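Side-chain contacts in WA352 (Oryza sativa subsp. indica, PDB 5ZT3), which is a mitochondrial protein linked to cytoplasmic male sterility in rice, represented here by its C-terminal, all-helical part of the DUF8018 family: residues A[50-53]-A[54-58]; A[98-101]-A[102-105]. All blocks are in the same frame, centred on the assembly; numbering follows the deposited sequence.

How the contacts relate
Contacts 1 and 2 come in series along the chain, the first within the long helix 45-72 and the second in the opening turns of helix 98-111, with their centres about 15 Å apart. Each is local, formed between successive turns of one helix, yet the two meet: L58 CD2 of contact 1 packs 3.7 Å from L101 CD1 of contact 2, and L98 also packs on L58. The polar pairs R52-E56 and R100-Q103 belong to the turns themselves, whereas these leucines join one helix to the other. Both contacts fall within the DUF8018 region, whose small strandless fold brings together two helices separated by the short helix 78-81 and the loops around it.

Contact 1 of 2, residues A[50-53]-A[54-58]; sequences MSRI and QAEDL
R52 reaches along helix 45-72 to E56, one turn further on, and closes a salt bridge between their side chains. From CB the arginine sets out with CG anti to the backbone N (chi1 165°), then bends at chi2, which turns the rest of the chain toward the next turn. CG stays 3.9 Å from E56 OE2, and CD comes closer to the same oxygen. NE makes the bond, at 2.7 Å to E56 OE2 and with a fairly straight N-H...O angle of 160°. The carboxylate oxygen lies at the guanidinium edge, near its plane, but NE approaches it from above the carboxylate plane, and the two flat groups are turned 65° against each other. R52 CZ and NH2 are each 3.5 Å from E56 OE2. The glutamate answers with an extended chain, its CG passing 3.3 Å from R52 O, the carbonyl that also accepts E56 N. This is the i to i+4 spacing of an alpha-helix, and the backbone bonds Q54 N to M50 O, A55 N to S51 O and D57 N to I53 O repeat it along the segment. Helix 29-37 covers another side: Q33 touches R52 and hydrogen-bonds S51 OG, which also bonds to D47 O and M48 O of the preceding turn, while A55 packs on I32. Away from the salt bridge, the extended chain of Q54 runs back beside the previous turn, with CG 3.3 Å from M50 O and its NE2 4.2 Å from M50 CE. At D57 a water lies within hydrogen-bonding distance of both I53 O and D57 OD1.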
loop_
_atom_site.group_PDB
_atom_site.type_symbol
_atom_site.label_atom_id
_atom_site.label_comp_id
_atom_site.label_asym_id
_atom_site.label_seq_id
_atom_site.Cartn_x
_atom_site.Cartn_y
_atom_site.Cartn_z
ATOM N N MET A 50 13.371 -3.338 12.466
ATOM C CA MET A 50 12.312 -4.264 12.084
ATOM C C MET A 50 11.229 -3.556 11.289
ATOM O O MET A 50 10.781 -4.060 10.253
ATOM C CB MET A 50 11.701 -4.914 13.325
ATOM C CG MET A 50 12.638 -5.823 14.106
ATOM S SD MET A 50 13.320 -7.127 13.073
ATOM C CE MET A 50 11.859 -7.816 12.329
ATOM N N SER A 51 10.793 -2.386 11.759
ATOM C CA SER A 51 9.737 -1.666 11.066
ATOM C C SER A 51 10.198 -1.165 9.705
ATOM O O SER A 51 9.397 -1.134 8.771
ATOM C CB SER A 51 9.208 -0.526 11.933
ATOM O OG SER A 51 10.240 0.385 12.246
ATOM N N ARG A 52 11.476 -0.809 9.559
ATOM C CA ARG A 52 11.980 -0.360 8.263
ATOM C C ARG A 52 11.951 -1.488 7.243
ATOM O O ARG A 52 11.512 -1.293 6.101
ATOM C CB ARG A 52 13.398 0.184 8.433
ATOM C CG ARG A 52 14.164 0.341 7.134
ATOM C CD ARG A 52 13.638 1.472 6.267
ATOM N NE ARG A 52 14.611 1.732 5.210
ATOM C CZ ARG A 52 15.547 2.674 5.275
ATOM N NH1 ARG A 52 15.606 3.478 6.324
ATOM N NH2 ARG A 52 16.409 2.826 4.277
ATOM N N ILE A 53 12.384 -2.685 7.641
ATOM C CA ILE A 53 12.394 -3.827 6.734
ATOM C C ILE A 53 10.974 -4.162 6.293
ATOM O O ILE A 53 10.701 -4.390 5.105
ATOM C CB ILE A 53 13.078 -5.025 7.417
ATOM C CG1 ILE A 53 14.569 -4.743 7.602
ATOM C CG2 ILE A 53 12.849 -6.300 6.625
ATOM C CD1 ILE A 53 15.262 -5.724 8.524
ATOM N N GLN A 54 10.038 -4.180 7.242
ATOM C CA GLN A 54 8.652 -4.483 6.902
ATOM C C GLN A 54 8.050 -3.393 6.025
ATOM O O GLN A 54 7.290 -3.688 5.094
ATOM C CB GLN A 54 7.845 -4.667 8.186
ATOM C CG GLN A 54 8.320 -5.860 8.994
ATOM C CD GLN A 54 7.848 -5.842 10.434
ATOM O OE1 GLN A 54 7.460 -4.801 10.966
ATOM N NE2 GLN A 54 7.895 -7.004 11.078
ATOM N N ALA A 55 8.372 -2.128 6.309
ATOM C CA ALA A 55 7.811 -1.027 5.527
ATOM C C ALA A 55 8.314 -1.050 4.095
ATOM O O ALA A 55 7.550 -0.766 3.168
ATOM C CB ALA A 55 8.146 0.311 6.179
ATOM N N GLU A 56 9.587 -1.393 3.888
ATOM C CA GLU A 56 10.114 -1.480 2.532
ATOM C C GLU A 56 9.373 -2.549 1.745
ATOM O O GLU A 56 9.031 -2.346 0.571
ATOM C CB GLU A 56 11.610 -1.796 2.583
ATOM C CG GLU A 56 12.496 -0.624 2.970
ATOM C CD GLU A 56 13.947 -1.028 3.118
ATOM O OE1 GLU A 56 14.232 -2.241 3.029
ATOM O OE2 GLU A 56 14.802 -0.142 3.328
ATOM N N ASP A 57 9.097 -3.693 2.378
ATOM C CA ASP A 57 8.414 -4.772 1.671
ATOM C C ASP A 57 6.983 -4.384 1.335
ATOM O O ASP A 57 6.504 -4.637 0.218
ATOM C CB ASP A 57 8.418 -6.048 2.516
ATOM C CG ASP A 57 9.778 -6.725 2.570
ATOM O OD1 ASP A 57 10.699 -6.304 1.838
ATOM O OD2 ASP A 57 9.919 -7.699 3.345
ATOM N N LEU A 58 6.286 -3.760 2.284
ATOM C CA LEU A 58 4.916 -3.332 2.035
ATOM C C LEU A 58 4.872 -2.287 0.927
ATOM O O LEU A 58 4.036 -2.362 0.019
ATOM C CB LEU A 58 4.287 -2.784 3.317
ATOM C CG LEU A 58 3.941 -3.784 4.416
ATOM C CD1 LEU A 58 3.573 -3.019 5.681
ATOM C CD2 LEU A 58 2.818 -4.716 3.995
HETATM O O HOH W 1 13.005 -5.105 3.432
#

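Contact 2 of 2, residues A[98-101]-A[102-105]; sequences LARL and HQML
The R100 side chain lies beside that of Q103, three residues on in helix 98-111, and both point the same way. R100 starts with CG beside its own carbonyl carbon and folds twice, at chi2 and chi3 (34°), a course that brings R100 NE to 3.0 Å from Q103 OE1. Q103, by contrast, is fully extended. NE stands above the plane of the amide carbonyl, the N-H...O angle is only 140°, and a second, weak bond comes to the same oxygen from R100 NH2; guanidinium and amide planes are 64° apart. This is an i to i+3 pair of the alpha-helix; the same fold of the arginine lays its aliphatic part across M104, its i+4 neighbour, with R100 CD 3.7 Å from M104 SD. The sulfur M104 SD also meets L101 CD2, at 4.2 Å, and the methionine, buried like L101, goes on to touch T117 and L121 of helix 116-124. With an alanine in place of M104, R100 CD and L101 CD2 would probably lose the sulfur they pack on, and the join to helix 116-124 is likely to weaken. H102 runs alongside L98, H102 CD2 lying 3.4 Å from L98 O, and both touch L61 of helix 45-72. Because the amide is neutral, Q103 probably does not offset the charge of R100, and the bent bonds suggest a pairing weaker than one with a carboxylate.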
loop_
_atom_site.group_PDB
_atom_site.type_symbol
_atom_site.label_atom_id
_atom_site.label_comp_id
_atom_site.label_asym_id
_atom_site.label_seq_id
_atom_site.Cartn_x
_atom_site.Cartn_y
_atom_site.Cartn_z
ATOM N N LEU A 98 0.979 -8.610 4.479
ATOM C CA LEU A 98 1.841 -8.742 3.307
ATOM C C LEU A 98 1.329 -9.818 2.351
ATOM O O LEU A 98 1.252 -9.601 1.135
ATOM C CB LEU A 98 3.273 -9.040 3.748
ATOM C CG LEU A 98 4.338 -9.057 2.652
ATOM C CD1 LEU A 98 4.599 -7.671 2.088
ATOM C CD2 LEU A 98 5.621 -9.687 3.181
ATOM N N ALA A 99 0.955 -10.983 2.884
ATOM C CA ALA A 99 0.476 -12.060 2.021
ATOM C C ALA A 99 -0.817 -11.672 1.319
ATOM O O ALA A 99 -1.043 -12.061 0.167
ATOM C CB ALA A 99 0.286 -13.346 2.819
ATOM N N ARG A 100 -1.684 -10.911 1.994
ATOM C CA ARG A 100 -2.920 -10.464 1.351
ATOM C C ARG A 100 -2.628 -9.528 0.184
ATOM O O ARG A 100 -3.283 -9.607 -0.863
ATOM C CB ARG A 100 -3.847 -9.804 2.379
ATOM C CG ARG A 100 -4.988 -8.944 1.797
ATOM C CD ARG A 100 -5.937 -9.719 0.883
ATOM N NE ARG A 100 -6.123 -11.095 1.298
ATOM C CZ ARG A 100 -6.971 -11.497 2.241
ATOM N NH1 ARG A 100 -7.704 -10.617 2.919
ATOM N NH2 ARG A 100 -7.063 -12.794 2.546
ATOM N N LEU A 101 -1.656 -8.627 0.347
ATOM C CA LEU A 101 -1.265 -7.768 -0.763
ATOM C C LEU A 101 -0.747 -8.593 -1.933
ATOM O O LEU A 101 -1.066 -8.305 -3.093
ATOM C CB LEU A 101 -0.224 -6.750 -0.292
ATOM C CG LEU A 101 -0.689 -5.631 0.644
ATOM C CD1 LEU A 101 0.513 -4.823 1.101
ATOM C CD2 LEU A 101 -1.723 -4.733 -0.033
ATOM N N HIS A 102 0.043 -9.637 -1.649
ATOM C CA HIS A 102 0.475 -10.521 -2.731
ATOM C C HIS A 102 -0.712 -11.187 -3.415
ATOM O O HIS A 102 -0.748 -11.293 -4.648
ATOM C CB HIS A 102 1.462 -11.573 -2.219
ATOM C CG HIS A 102 2.879 -11.086 -2.136
ATOM N ND1 HIS A 102 3.734 -11.097 -3.219
ATOM C CD2 HIS A 102 3.592 -10.588 -1.100
ATOM C CE1 HIS A 102 4.909 -10.613 -2.853
ATOM N NE2 HIS A 102 4.846 -10.289 -1.576
ATOM N N GLN A 103 -1.702 -11.630 -2.635
ATOM C CA GLN A 103 -2.892 -12.239 -3.227
ATOM C C GLN A 103 -3.631 -11.246 -4.117
ATOM O O GLN A 103 -4.083 -11.598 -5.214
ATOM C CB GLN A 103 -3.810 -12.765 -2.124
ATOM C CG GLN A 103 -5.090 -13.411 -2.640
ATOM C CD GLN A 103 -6.007 -13.870 -1.522
ATOM O OE1 GLN A 103 -5.810 -13.521 -0.356
ATOM N NE2 GLN A 103 -7.020 -14.653 -1.873
ATOM N N MET A 104 -3.752 -9.995 -3.663
ATOM C CA MET A 104 -4.429 -8.971 -4.453
ATOM C C MET A 104 -3.685 -8.695 -5.754
ATOM O O MET A 104 -4.305 -8.600 -6.825
ATOM C CB MET A 104 -4.553 -7.700 -3.608
ATOM C CG MET A 104 -5.487 -7.882 -2.415
ATOM S SD MET A 104 -5.353 -6.621 -1.146
ATOM C CE MET A 104 -5.721 -5.169 -2.107
ATOM N N LEU A 105 -2.354 -8.577 -5.688
ATOM C CA LEU A 105 -1.578 -8.339 -6.900
ATOM C C LEU A 105 -1.706 -9.508 -7.870
ATOM O O LEU A 105 -1.870 -9.306 -9.083
ATOM C CB LEU A 105 -0.115 -8.076 -6.549
ATOM C CG LEU A 105 0.771 -7.783 -7.762
ATOM C CD1 LEU A 105 0.281 -6.548 -8.490
ATOM C CD2 LEU A 105 2.230 -7.635 -7.360
#